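Local coordinates for protein glutamate--tRNA ligase (Elizabethkingia anophelis, PDB 6B1Z) that attaches glutamate to its cognate tRNA at the expense of ATP, as a class I aminoacyl-tRNA synthetase, at residues A[388-396]-A[404-412]; A[28-36]-A[69-77]. All blocks are in the same frame, centred on the assembly; numbering follows the deposited sequence. Where two conformers were deposited one is given.

Contact 1 (A[388-396]-A[404-412]); sequences LKIIGLMKE and IYNDGKFFF. With EDO (1,2-ethanediol), chain X.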
ATOM      1  N   LEU A 388      20.488  10.165  21.956  1.00 16.76           N
ATOM      2  CA  LEU A 388      21.039  10.536  20.653  1.00 15.18           C
ATOM      3  C   LEU A 388      22.324   9.774  20.360  1.00 20.67           C
ATOM      4  O   LEU A 388      22.560   9.365  19.218  1.00 19.64           O
ATOM      5  CB  LEU A 388      21.293  12.045  20.586  1.00 17.66           C
ATOM      6  CG  LEU A 388      20.062  12.938  20.524  1.00 16.97           C
ATOM      7  CD1 LEU A 388      20.513  14.391  20.582  1.00 19.76           C
ATOM      8  CD2 LEU A 388      19.260  12.729  19.268  1.00 16.74           C
ATOM      9  N   LYS A 389      23.166   9.576  21.374  1.00 18.74           N
ATOM     10  CA  LYS A 389      24.398   8.824  21.170  1.00 19.56           C
ATOM     11  C   LYS A 389      24.102   7.361  20.853  1.00 18.72           C
ATOM     12  O   LYS A 389      24.757   6.765  19.988  1.00 21.62           O
ATOM     13  CB  LYS A 389      25.302   8.952  22.395  1.00 25.21           C
ATOM     14  CG  LYS A 389      25.922  10.337  22.535  1.00 30.46           C
ATOM     15  CD  LYS A 389      27.082  10.340  23.519  1.00 42.16           C
ATOM     16  CE  LYS A 389      27.723  11.710  23.631  1.00 51.99           C
ATOM     17  NZ  LYS A 389      26.977  12.604  24.555  1.00 55.80           N
ATOM     18  N   ILE A 390      23.108   6.776  21.525  1.00 18.28           N
ATOM     19  CA  ILE A 390      22.725   5.393  21.234  1.00 18.76           C
ATOM     20  C   ILE A 390      22.198   5.282  19.804  1.00 19.15           C
ATOM     21  O   ILE A 390      22.574   4.369  19.056  1.00 18.76           O
ATOM     22  CB  ILE A 390      21.700   4.892  22.272  1.00 17.35           C
ATOM     23  CG1 ILE A 390      22.390   4.696  23.636  1.00 17.49           C
ATOM     24  CG2 ILE A 390      21.010   3.593  21.782  1.00 18.36           C
ATOM     25  CD1 ILE A 390      21.445   4.475  24.801  1.00 20.93           C
ATOM     26  N   ILE A 391      21.351   6.231  19.389  1.00 16.54           N
ATOM     27  CA  ILE A 391      20.848   6.237  18.014  1.00 13.99           C
ATOM     28  C   ILE A 391      22.009   6.291  17.029  1.00 18.59           C
ATOM     29  O   ILE A 391      22.047   5.535  16.048  1.00 18.03           O
ATOM     30  CB  ILE A 391      19.869   7.412  17.806  1.00 15.77           C
ATOM     31  CG1 ILE A 391      18.560   7.183  18.576  1.00 16.08           C
ATOM     32  CG2 ILE A 391      19.584   7.639  16.312  1.00 16.44           C
ATOM     33  CD1 ILE A 391      17.725   8.456  18.699  1.00 17.15           C
ATOM     34  N   GLY A 392      22.990   7.167  17.288  1.00 20.38           N
ATOM     35  CA  GLY A 392      24.132   7.267  16.389  1.00 21.72           C
ATOM     36  C   GLY A 392      24.926   5.974  16.293  1.00 21.57           C
ATOM     37  O   GLY A 392      25.431   5.626  15.223  1.00 22.75           O
ATOM     38  N   LEU A 393      25.049   5.251  17.410  1.00 20.24           N
ATOM     39  CA  LEU A 393      25.800   4.003  17.455  1.00 22.06           C
ATOM     40  C   LEU A 393      25.052   2.851  16.808  1.00 24.30           C
ATOM     41  O   LEU A 393      25.683   1.861  16.411  1.00 29.64           O
ATOM     42  CB  LEU A 393      26.111   3.610  18.902  1.00 24.83           C
ATOM     43  CG  LEU A 393      27.124   4.428  19.698  1.00 27.61           C
ATOM     44  CD1 LEU A 393      27.011   4.073  21.177  1.00 25.35           C
ATOM     45  CD2 LEU A 393      28.518   4.150  19.170  1.00 30.04           C
ATOM     46  N   MET A 394      23.729   2.949  16.692  1.00 19.22           N
ATOM     47  CA  MET A 394      22.924   1.797  16.307  1.00 20.11           C
ATOM     48  C   MET A 394      22.211   1.932  14.974  1.00 21.15           C
ATOM     49  O   MET A 394      21.824   0.904  14.399  1.00 19.17           O
ATOM     50  CB  MET A 394      21.859   1.498  17.376  1.00 20.54           C
ATOM     51  CG  MET A 394      22.412   1.164  18.748  1.00 23.06           C
ATOM     52  SD  MET A 394      23.007  -0.527  18.867  1.00 26.09           S
ATOM     53  CE  MET A 394      21.456  -1.424  18.674  1.00 25.61           C
ATOM     54  N   LYS A 395      22.000   3.148  14.467  1.00 18.09           N
ATOM     55  CA  LYS A 395      21.063   3.285  13.354  1.00 18.24           C
ATOM     56  C   LYS A 395      21.585   2.666  12.066  1.00 20.71           C
ATOM     57  O   LYS A 395      20.773   2.299  11.213  1.00 23.24           O
ATOM     58  CB  LYS A 395      20.697   4.757  13.118  1.00 23.47           C
ATOM     59  CG  LYS A 395      21.830   5.632  12.643  1.00 23.14           C
ATOM     60  CD  LYS A 395      21.323   7.059  12.363  1.00 22.96           C
ATOM     61  CE  LYS A 395      22.433   7.930  11.804  1.00 25.28           C
ATOM     62  NZ  LYS A 395      22.106   9.389  11.927  1.00 23.10           N
ATOM     63  N   GLU A 396      22.908   2.517  11.915  1.00 18.45           N
ATOM     64  CA  GLU A 396      23.446   1.971  10.668  1.00 23.60           C
ATOM     65  C   GLU A 396      23.025   0.522  10.460  1.00 25.47           C
ATOM     66  O   GLU A 396      22.942   0.059   9.316  1.00 31.88           O
ATOM     67  CB  GLU A 396      24.972   2.090  10.652  1.00 28.80           C
ATOM     68  N   ILE A 404      16.596  -0.257  17.385  1.00 15.59           N
ATOM     69  CA  ILE A 404      17.633   0.393  18.180  1.00 17.36           C
ATOM     70  C   ILE A 404      17.484   0.053  19.663  1.00 19.07           C
ATOM     71  O   ILE A 404      18.485  -0.087  20.383  1.00 21.35           O
ATOM     72  CB  ILE A 404      17.587   1.913  17.932  1.00 15.42           C
ATOM     73  CG1 ILE A 404      17.871   2.213  16.456  1.00 15.87           C
ATOM     74  CG2 ILE A 404      18.618   2.650  18.823  1.00 20.41           C
ATOM     75  CD1 ILE A 404      17.699   3.686  16.088  1.00 17.12           C
ATOM     76  N   TYR A 405      16.249  -0.112  20.142  1.00 17.87           N
ATOM     77  CA  TYR A 405      16.061  -0.631  21.494  1.00 17.59           C
ATOM     78  C   TYR A 405      16.143  -2.155  21.535  1.00 17.23           C
ATOM     79  O   TYR A 405      16.875  -2.726  22.352  1.00 18.57           O
ATOM     80  CB  TYR A 405      14.715  -0.182  22.067  1.00 18.23           C
ATOM     81  CG  TYR A 405      14.442  -0.857  23.401  1.00 19.36           C
ATOM     82  CD1 TYR A 405      15.136  -0.481  24.542  1.00 20.47           C
ATOM     83  CD2 TYR A 405      13.527  -1.902  23.498  1.00 24.15           C
ATOM     84  CE1 TYR A 405      14.914  -1.111  25.750  1.00 24.77           C
ATOM     85  CE2 TYR A 405      13.303  -2.545  24.703  1.00 24.17           C
ATOM     86  CZ  TYR A 405      13.999  -2.139  25.827  1.00 28.42           C
ATOM     87  OH  TYR A 405      13.781  -2.771  27.034  1.00 32.19           O
ATOM     88  N   ASN A 406      15.388  -2.831  20.675  1.00 17.77           N
ATOM     89  CA  ASN A 406      15.251  -4.276  20.829  1.00 17.28           C
ATOM     90  C   ASN A 406      16.578  -4.996  20.654  1.00 20.19           C
ATOM     91  O   ASN A 406      16.801  -6.038  21.280  1.00 21.51           O
ATOM     92  CB  ASN A 406      14.224  -4.809  19.841  1.00 18.76           C
ATOM     93  CG  ASN A 406      12.811  -4.442  20.227  1.00 22.52           C
ATOM     94  OD1 ASN A 406      12.475  -4.395  21.417  1.00 27.96           O
ATOM     95  ND2 ASN A 406      11.973  -4.193  19.235  1.00 23.73           N
ATOM     96  N   ASP A 407      17.467  -4.460  19.817  1.00 18.49           N
ATOM     97  CA  ASP A 407      18.792  -5.021  19.622  1.00 18.93           C
ATOM     98  C   ASP A 407      19.849  -4.331  20.463  1.00 20.44           C
ATOM     99  O   ASP A 407      21.031  -4.650  20.325  1.00 22.97           O
ATOM    100  CB  ASP A 407      19.189  -4.966  18.139  1.00 20.27           C
ATOM    101  CG  ASP A 407      18.261  -5.783  17.253  1.00 21.82           C
ATOM    102  OD1 ASP A 407      17.564  -6.698  17.758  1.00 22.08           O
ATOM    103  OD2 ASP A 407      18.204  -5.489  16.040  1.00 22.37           O
ATOM    104  N   GLY A 408      19.451  -3.395  21.322  1.00 18.85           N
ATOM    105  CA  GLY A 408      20.389  -2.691  22.180  1.00 20.27           C
ATOM    106  C   GLY A 408      19.964  -2.691  23.635  1.00 20.84           C
ATOM    107  O   GLY A 408      20.173  -1.703  24.356  1.00 20.53           O
ATOM    108  N   LYS A 409      19.391  -3.806  24.093  1.00 20.32           N
ATOM    109  CA  LYS A 409      18.861  -3.821  25.450  1.00 22.66           C
ATOM    110  C   LYS A 409      19.962  -3.705  26.494  1.00 25.23           C
ATOM    111  O   LYS A 409      19.693  -3.231  27.603  1.00 24.09           O
ATOM    112  CB  LYS A 409      18.024  -5.084  25.674  1.00 23.77           C
ATOM    113  CG  LYS A 409      16.679  -5.055  24.937  1.00 23.20           C
ATOM    114  CD  LYS A 409      15.852  -6.292  25.231  1.00 33.17           C
ATOM    115  CE  LYS A 409      14.564  -6.291  24.422  1.00 37.74           C
ATOM    116  NZ  LYS A 409      13.752  -7.512  24.671  1.00 51.63           N
ATOM    117  N   PHE A 410      21.199  -4.074  26.144  1.00 20.56           N
ATOM    118  CA  PHE A 410      22.344  -3.943  27.046  1.00 21.22           C
ATOM    119  C   PHE A 410      22.679  -2.500  27.389  1.00 25.26           C
ATOM    120  O   PHE A 410      23.445  -2.276  28.328  1.00 26.01           O
ATOM    121  CB  PHE A 410      23.570  -4.615  26.430  1.00 25.61           C
ATOM    122  CG  PHE A 410      23.720  -4.337  24.960  1.00 22.25           C
ATOM    123  CD1 PHE A 410      23.299  -5.265  24.023  1.00 22.61           C
ATOM    124  CD2 PHE A 410      24.245  -3.131  24.519  1.00 27.03           C
ATOM    125  CE1 PHE A 410      23.405  -5.002  22.657  1.00 27.16           C
ATOM    126  CE2 PHE A 410      24.361  -2.855  23.160  1.00 25.31           C
ATOM    127  CZ  PHE A 410      23.940  -3.794  22.231  1.00 25.54           C
ATOM    128  N   PHE A 411      22.142  -1.514  26.664  1.00 20.58           N
ATOM    129  CA  PHE A 411      22.349  -0.133  27.083  1.00 21.01           C
ATOM    130  C   PHE A 411      21.558   0.196  28.334  1.00 26.64           C
ATOM    131  O   PHE A 411      21.907   1.141  29.051  1.00 27.10           O
ATOM    132  CB  PHE A 411      21.951   0.849  25.972  1.00 21.14           C
ATOM    133  CG  PHE A 411      22.911   0.893  24.816  1.00 22.68           C
ATOM    134  CD1 PHE A 411      24.210   1.360  24.981  1.00 30.66           C
ATOM    135  CD2 PHE A 411      22.501   0.513  23.549  1.00 23.57           C
ATOM    136  CE1 PHE A 411      25.086   1.424  23.905  1.00 29.67           C
ATOM    137  CE2 PHE A 411      23.377   0.565  22.471  1.00 28.01           C
ATOM    138  CZ  PHE A 411      24.669   1.022  22.652  1.00 30.68           C
ATOM    139  N   PHE A 412      20.502  -0.565  28.608  1.00 24.69           N
ATOM    140  CA  PHE A 412      19.543  -0.244  29.651  1.00 26.46           C
ATOM    141  C   PHE A 412      19.399  -1.323  30.714  1.00 34.63           C
ATOM    142  O   PHE A 412      18.870  -1.030  31.793  1.00 36.57           O
ATOM    143  CB  PHE A 412      18.168   0.024  29.018  1.00 24.92           C
ATOM    144  CG  PHE A 412      18.232   0.868  27.776  1.00 29.38           C
ATOM    145  CD1 PHE A 412      18.375   2.247  27.867  1.00 37.10           C
ATOM    146  CD2 PHE A 412      18.168   0.285  26.521  1.00 32.29           C
ATOM    147  CE1 PHE A 412      18.441   3.026  26.727  1.00 28.70           C
ATOM    148  CE2 PHE A 412      18.235   1.059  25.377  1.00 30.05           C
ATOM    149  CZ  PHE A 412      18.371   2.428  25.482  1.00 28.73           C
TER
HETATM  150  C1  EDO X 623      15.802  -7.184  14.392  1.00 20.28           C
HETATM  151  O1  EDO X 623      17.209  -7.444  14.539  1.00 21.49           O
HETATM  152  C2  EDO X 623      15.009  -7.857  15.511  1.00 25.34           C
HETATM  153  O2  EDO X 623      15.083  -7.085  16.725  1.00 23.55           O
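Within the helical anticodon-binding region, helix 384-394 packs against the end of helix 401-406 and the turns that follow it, and there Ile-390 and Met-394 meet Phe-411 and Ile-404. Ile-390 lays its CG1 over the middle of the Phe-411 ring, 4.0 Å from the centroid and 10° off the normal, a CH-pi contact. CE2 of Phe-410 lies over the opposite face, displaced toward the rim. CD1 of Ile-390 runs on past the ring to Phe-411 CB (3.8 Å) and to CZ of Phe-412, while its CG2 branch touches both the CD2-CE2 side of the Phe-411 ring and CG2 of Ile-404, at 3.9 Å.

One turn later Met-394 approaches the same phenylalanine from its rim. Its SD lies 3.8 Å from Phe-411 CE2, close to the ring plane, in an edge-on Met-aromatic contact. Bends at chi2 (-79°) and chi3 (-66°) fold the thioether back toward the other segment, and CE ends near two backbone oxygens, 3.6 Å from Asp-407 O and a little farther from Ile-404 O. At the root of the same side chain, CB rests on CG2 of Ile-404 at 3.7 Å. Helix 487-507 adds Leu-490 and Met-493 to the surroundings of Phe-411, and Phe-371 of helix 364-377 touches Ile-404.

At the exposed margin, both hydroxyls of an ethanediol, probably from the crystallisation liquor, donate hydrogen bonds to Asp-407, O2 to OD1 and O1 to OD2, each 2.7 Å long. The interface proper is joined by dispersion and weak CH-pi and sulfur contacts, whose specificity lies in shape: contacts over both faces and at one edge should limit how the Phe-411 ring can turn.

Contact 2 (A[28-36]-A[69-77]); sequences GVRTALYDY and ALEWIGMVP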
ATOM      1  N   GLY A  28      -3.890  -0.434  -4.693  1.00 15.87           N
ATOM      2  CA  GLY A  28      -4.565   0.851  -4.734  1.00 15.27           C
ATOM      3  C   GLY A  28      -3.639   2.018  -4.441  1.00 15.10           C
ATOM      4  O   GLY A  28      -3.747   3.075  -5.059  1.00 16.18           O
ATOM      5  N   VAL A  29      -2.707   1.833  -3.502  1.00 16.24           N
ATOM      6  CA  VAL A  29      -1.692   2.851  -3.246  1.00 16.12           C
ATOM      7  C   VAL A  29      -0.882   3.115  -4.502  1.00 13.47           C
ATOM      8  O   VAL A  29      -0.596   4.272  -4.839  1.00 14.96           O
ATOM      9  CB  VAL A  29      -0.780   2.409  -2.091  1.00 16.43           C
ATOM     10  CG1 VAL A  29       0.389   3.401  -1.914  1.00 17.78           C
ATOM     11  CG2 VAL A  29      -1.593   2.277  -0.804  1.00 18.62           C
ATOM     12  N   ARG A  30      -0.499   2.045  -5.209  1.00 15.16           N
ATOM     13  CA  ARG A  30       0.293   2.214  -6.431  1.00 13.13           C
ATOM     14  C   ARG A  30      -0.484   2.962  -7.500  1.00 15.55           C
ATOM     15  O   ARG A  30       0.075   3.839  -8.178  1.00 14.96           O
ATOM     16  CB  ARG A  30       0.779   0.874  -6.974  1.00 14.26           C
ATOM     17  CG  ARG A  30       1.792   1.056  -8.134  1.00 18.26           C
ATOM     18  CD  ARG A  30       2.191  -0.233  -8.809  1.00 17.74           C
ATOM     19  NE  ARG A  30       1.025  -0.944  -9.319  1.00 18.97           N
ATOM     20  CZ  ARG A  30       1.064  -2.166  -9.834  1.00 16.02           C
ATOM     21  NH1 ARG A  30       2.220  -2.816  -9.971  1.00 16.84           N
ATOM     22  NH2 ARG A  30      -0.068  -2.729 -10.222  1.00 19.71           N
ATOM     23  N   THR A  31      -1.763   2.626  -7.679  1.00 14.22           N
ATOM     24  CA  THR A  31      -2.576   3.342  -8.657  1.00 13.80           C
ATOM     25  C   THR A  31      -2.660   4.822  -8.319  1.00 15.67           C
ATOM     26  O   THR A  31      -2.452   5.686  -9.185  1.00 15.20           O
ATOM     27  CB  THR A  31      -3.965   2.717  -8.737  1.00 13.35           C
ATOM     28  OG1 THR A  31      -3.840   1.404  -9.298  1.00 16.16           O
ATOM     29  CG2 THR A  31      -4.870   3.584  -9.636  1.00 16.83           C
ATOM     30  N   ALA A  32      -2.950   5.140  -7.050  1.00 15.52           N
ATOM     31  CA  ALA A  32      -2.983   6.535  -6.628  1.00 13.96           C
ATOM     32  C   ALA A  32      -1.646   7.227  -6.881  1.00 15.74           C
ATOM     33  O   ALA A  32      -1.618   8.367  -7.355  1.00 15.35           O
ATOM     34  CB  ALA A  32      -3.353   6.629  -5.139  1.00 15.06           C
ATOM     35  N   LEU A  33      -0.531   6.550  -6.578  1.00 14.03           N
ATOM     36  CA  LEU A  33       0.785   7.140  -6.794  1.00 12.33           C
ATOM     37  C   LEU A  33       1.022   7.442  -8.263  1.00 16.35           C
ATOM     38  O   LEU A  33       1.491   8.533  -8.612  1.00 17.91           O
ATOM     39  CB  LEU A  33       1.875   6.212  -6.255  1.00 15.79           C
ATOM     40  CG  LEU A  33       3.306   6.650  -6.572  1.00 20.02           C
ATOM     41  CD1 LEU A  33       3.686   7.961  -5.872  1.00 18.34           C
ATOM     42  CD2 LEU A  33       4.273   5.554  -6.197  1.00 20.89           C
ATOM     43  N   TYR A  34       0.717   6.481  -9.142  1.00 16.12           N
ATOM     44  CA  TYR A  34       0.951   6.722 -10.564  1.00 14.24           C
ATOM     45  C   TYR A  34       0.028   7.818 -11.104  1.00 16.87           C
ATOM     46  O   TYR A  34       0.449   8.600 -11.969  1.00 18.41           O
ATOM     47  CB  TYR A  34       0.817   5.411 -11.356  1.00 15.30           C
ATOM     48  CG  TYR A  34       1.944   4.397 -11.149  1.00 15.83           C
ATOM     49  CD1 TYR A  34       3.081   4.689 -10.381  1.00 15.45           C
ATOM     50  CD2 TYR A  34       1.869   3.139 -11.728  1.00 17.97           C
ATOM     51  CE1 TYR A  34       4.093   3.741 -10.205  1.00 16.90           C
ATOM     52  CE2 TYR A  34       2.879   2.194 -11.563  1.00 20.20           C
ATOM     53  CZ  TYR A  34       3.982   2.495 -10.801  1.00 17.54           C
ATOM     54  OH  TYR A  34       4.963   1.553 -10.659  1.00 19.21           O
ATOM     55  N   ASP A  35      -1.215   7.905 -10.604  1.00 16.25           N
ATOM     56  CA  ASP A  35      -2.066   9.066 -10.890  1.00 15.73           C
ATOM     57  C   ASP A  35      -1.369  10.371 -10.524  1.00 17.40           C
ATOM     58  O   ASP A  35      -1.327  11.324 -11.316  1.00 18.01           O
ATOM     59  CB  ASP A  35      -3.366   8.989 -10.086  1.00 16.09           C
ATOM     60  CG  ASP A  35      -4.389   8.069 -10.672  1.00 19.13           C
ATOM     61  OD1 ASP A  35      -4.544   8.039 -11.917  1.00 17.82           O
ATOM     62  OD2 ASP A  35      -5.086   7.398  -9.862  1.00 17.07           O
ATOM     63  N   TYR A  36      -0.873  10.442  -9.286  1.00 16.17           N
ATOM     64  CA  TYR A  36      -0.258  11.661  -8.775  1.00 16.84           C
ATOM     65  C   TYR A  36       0.986  12.021  -9.572  1.00 18.49           C
ATOM     66  O   TYR A  36       1.147  13.166 -10.019  1.00 19.39           O
ATOM     67  CB  TYR A  36       0.081  11.452  -7.299  1.00 16.14           C
ATOM     68  CG  TYR A  36       0.630  12.665  -6.583  1.00 17.06           C
ATOM     69  CD1 TYR A  36      -0.190  13.737  -6.259  1.00 18.18           C
ATOM     70  CD2 TYR A  36       1.970  12.726  -6.216  1.00 18.34           C
ATOM     71  CE1 TYR A  36       0.311  14.837  -5.594  1.00 18.63           C
ATOM     72  CE2 TYR A  36       2.479  13.820  -5.554  1.00 18.98           C
ATOM     73  CZ  TYR A  36       1.645  14.882  -5.248  1.00 20.75           C
ATOM     74  OH  TYR A  36       2.155  15.984  -4.590  1.00 24.86           O
ATOM     75  N   ALA A  69      -4.452   8.179   4.482  1.00 17.59           N
ATOM     76  CA  ALA A  69      -3.332   7.474   3.858  1.00 18.14           C
ATOM     77  C   ALA A  69      -2.655   8.337   2.807  1.00 15.95           C
ATOM     78  O   ALA A  69      -1.421   8.380   2.734  1.00 19.49           O
ATOM     79  CB  ALA A  69      -3.817   6.164   3.240  1.00 17.75           C
ATOM     80  N   LEU A  70      -3.447   9.023   1.980  1.00 19.52           N
ATOM     81  CA  LEU A  70      -2.867   9.925   0.993  1.00 16.88           C
ATOM     82  C   LEU A  70      -2.099  11.055   1.667  1.00 20.05           C
ATOM     83  O   LEU A  70      -1.028  11.448   1.191  1.00 21.56           O
ATOM     84  CB  LEU A  70      -3.965  10.488   0.087  1.00 19.76           C
ATOM     85  CG  LEU A  70      -4.727   9.499  -0.788  1.00 18.92           C
ATOM     86  CD1 LEU A  70      -5.828  10.249  -1.528  1.00 20.87           C
ATOM     87  CD2 LEU A  70      -3.762   8.821  -1.765  1.00 20.64           C
ATOM     88  N   GLU A  71      -2.624  11.580   2.787  1.00 17.43           N
ATOM     89  CA  GLU A  71      -1.920  12.630   3.526  1.00 17.63           C
ATOM     90  C   GLU A  71      -0.611  12.111   4.115  1.00 22.71           C
ATOM     91  O   GLU A  71       0.410  12.815   4.092  1.00 23.46           O
ATOM     92  CB  GLU A  71      -2.843  13.202   4.613  1.00 21.74           C
ATOM     93  CG  GLU A  71      -3.998  14.052   4.027  1.00 28.45           C
ATOM     94  CD  GLU A  71      -5.157  14.310   4.997  1.00 35.29           C
ATOM     95  OE1 GLU A  71      -5.108  13.832   6.148  1.00 40.29           O
ATOM     96  OE2 GLU A  71      -6.130  14.996   4.600  1.00 32.49           O
ATOM     97  N   TRP A  72      -0.617  10.880   4.641  1.00 19.18           N
ATOM     98  CA  TRP A  72       0.595  10.305   5.217  1.00 18.53           C
ATOM     99  C   TRP A  72       1.701  10.196   4.176  1.00 20.40           C
ATOM    100  O   TRP A  72       2.870  10.504   4.461  1.00 23.47           O
ATOM    101  CB  TRP A  72       0.279   8.923   5.820  1.00 20.91           C
ATOM    102  CG  TRP A  72       1.490   8.199   6.372  1.00 19.66           C
ATOM    103  CD1 TRP A  72       2.312   8.631   7.374  1.00 21.44           C
ATOM    104  CD2 TRP A  72       1.996   6.913   5.972  1.00 16.67           C
ATOM    105  NE1 TRP A  72       3.302   7.710   7.611  1.00 22.21           N
ATOM    106  CE2 TRP A  72       3.133   6.649   6.760  1.00 18.36           C
ATOM    107  CE3 TRP A  72       1.602   5.971   5.012  1.00 19.62           C
ATOM    108  CZ2 TRP A  72       3.879   5.481   6.634  1.00 18.49           C
ATOM    109  CZ3 TRP A  72       2.356   4.803   4.881  1.00 19.38           C
ATOM    110  CH2 TRP A  72       3.481   4.576   5.686  1.00 17.66           C
ATOM    111  N   ILE A  73       1.348   9.767   2.960  1.00 19.76           N
ATOM    112  CA  ILE A  73       2.316   9.596   1.882  1.00 20.33           C
ATOM    113  C   ILE A  73       2.695  10.924   1.227  1.00 29.13           C
ATOM    114  O   ILE A  73       3.786  11.041   0.655  1.00 31.47           O
ATOM    115  CB  ILE A  73       1.748   8.603   0.858  1.00 23.27           C
ATOM    116  CG1 ILE A  73       1.549   7.230   1.506  1.00 27.04           C
ATOM    117  CG2 ILE A  73       2.644   8.505  -0.354  1.00 27.97           C
ATOM    118  CD1 ILE A  73       0.568   6.351   0.749  1.00 31.42           C
ATOM    119  N   GLY A  74       1.838  11.934   1.316  1.00 25.05           N
ATOM    120  CA  GLY A  74       2.136  13.227   0.733  1.00 30.09           C
ATOM    121  C   GLY A  74       1.574  13.442  -0.660  1.00 29.45           C
ATOM    122  O   GLY A  74       2.210  14.121  -1.477  1.00 30.50           O
ATOM    123  N   MET A  75       0.384  12.892  -0.962  1.00 25.95           N
ATOM    124  CA  MET A  75      -0.245  12.996  -2.282  0.56 26.94           C
ATOM    125  C   MET A  75      -1.672  13.525  -2.119  1.00 37.02           C
ATOM    126  O   MET A  75      -2.637  12.772  -2.305  1.00 34.57           O
ATOM    127  CB  MET A  75      -0.259  11.651  -2.998  0.56 28.55           C
ATOM    128  CG  MET A  75       1.057  10.934  -3.034  0.56 26.38           C
ATOM    129  SD  MET A  75       0.943   9.485  -4.102  0.56 33.66           S
ATOM    130  CE  MET A  75      -0.194   8.424  -3.208  0.56 25.72           C
ATOM    131  N   VAL A  76      -1.806  14.807  -1.801  1.00 27.13           N
ATOM    132  CA  VAL A  76      -3.110  15.405  -1.499  1.00 28.68           C
ATOM    133  C   VAL A  76      -3.835  15.721  -2.805  1.00 26.33           C
ATOM    134  O   VAL A  76      -3.261  16.391  -3.683  1.00 24.19           O
ATOM    135  CB  VAL A  76      -2.939  16.661  -0.655  1.00 28.57           C
ATOM    136  CG1 VAL A  76      -4.295  17.277  -0.344  1.00 28.14           C
ATOM    137  CG2 VAL A  76      -2.170  16.352   0.644  1.00 31.58           C
ATOM    138  N   PRO A  77      -5.087  15.293  -2.960  1.00 23.76           N
ATOM    139  CA  PRO A  77      -5.825  15.593  -4.189  1.00 20.19           C
ATOM    140  C   PRO A  77      -6.049  17.086  -4.390  1.00 18.45           C
ATOM    141  O   PRO A  77      -6.249  17.849  -3.441  1.00 23.18           O
ATOM    142  CB  PRO A  77      -7.158  14.861  -3.987  1.00 21.64           C
ATOM    143  CG  PRO A  77      -6.853  13.794  -2.969  1.00 21.44           C
ATOM    144  CD  PRO A  77      -5.835  14.394  -2.066  1.00 24.51           C
TER
HETATM  145  O   HOH W   1       0.486  16.608  -2.290  1.00 28.88           O
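Met-75 reaches across to Tyr-36 and Leu-33 in the Rossmann-type catalytic domain of this class I synthetase, joining the end of helix 62-73 to helix 26-41, which starts within the HIGH-type signature (here HLGG). The path below is that of one of two modelled conformers. CB sits over the centre of the Tyr-36 ring, 3.9 Å from the centroid and 13° off the normal, a CH-pi contact. CG stays above the same face but shifts toward CD2, at 3.8 Å. SD leaves the ring obliquely, still within Met-aromatic range, and meets CA and CD1 of Leu-33, each at 3.6 Å. A bend at chi3 (-67°) brings CE against the backbone of Leu-33, 3.9 Å from its N, and near Ala-32 CB.

That alanine methyl also receives CD2 of Leu-70, and one turn earlier Val-29 CG1 meets Ile-73 CD1 at 4.0 Å.

What delivers Met-75 is the helix end itself. Gly-74, with positive phi, is the C' residue of a Schellman motif: Leu-70 O accepts from Met-75 N and Gly-74 N, which come from opposite faces of its plane, and Gly-74 N adds a weak bond to Glu-71 O. A water bridges the segments, 2.9 Å from Tyr-36 OH, donating to Gly-74 O and accepting from Val-76 N. Met-327 of helix 327-333 also touches Leu-33, Tyr-36 and Met-75.

The chemistry is divided along the tyrosine: one ring face is covered by Met-75 CB and CG, with SD oblique to it in this conformer, whereas the hydroxyl is tied through water to backbone just past the helix, which should help to fix the ring's rotation.

In the fold
The two contacts work out one principle, a methionine set against an aromatic ring where a helix meets its neighbour, in different parts of the enzyme. Contact 2 is buried near the centre of the chain, in the catalytic region, and joins two helices separated by a strand; contact 1 lies farther out, in the anticodon-binding region, is only partly buried, and joins helices that follow one another closely. In contact 1 sulfur addresses a ring edge while an isoleucine takes the face; in contact 2 methionine carbons take a face and the sulfur lies obliquely. In contact 2 a water also bridges the segments. Their centres are 33 Å apart, and they share no element.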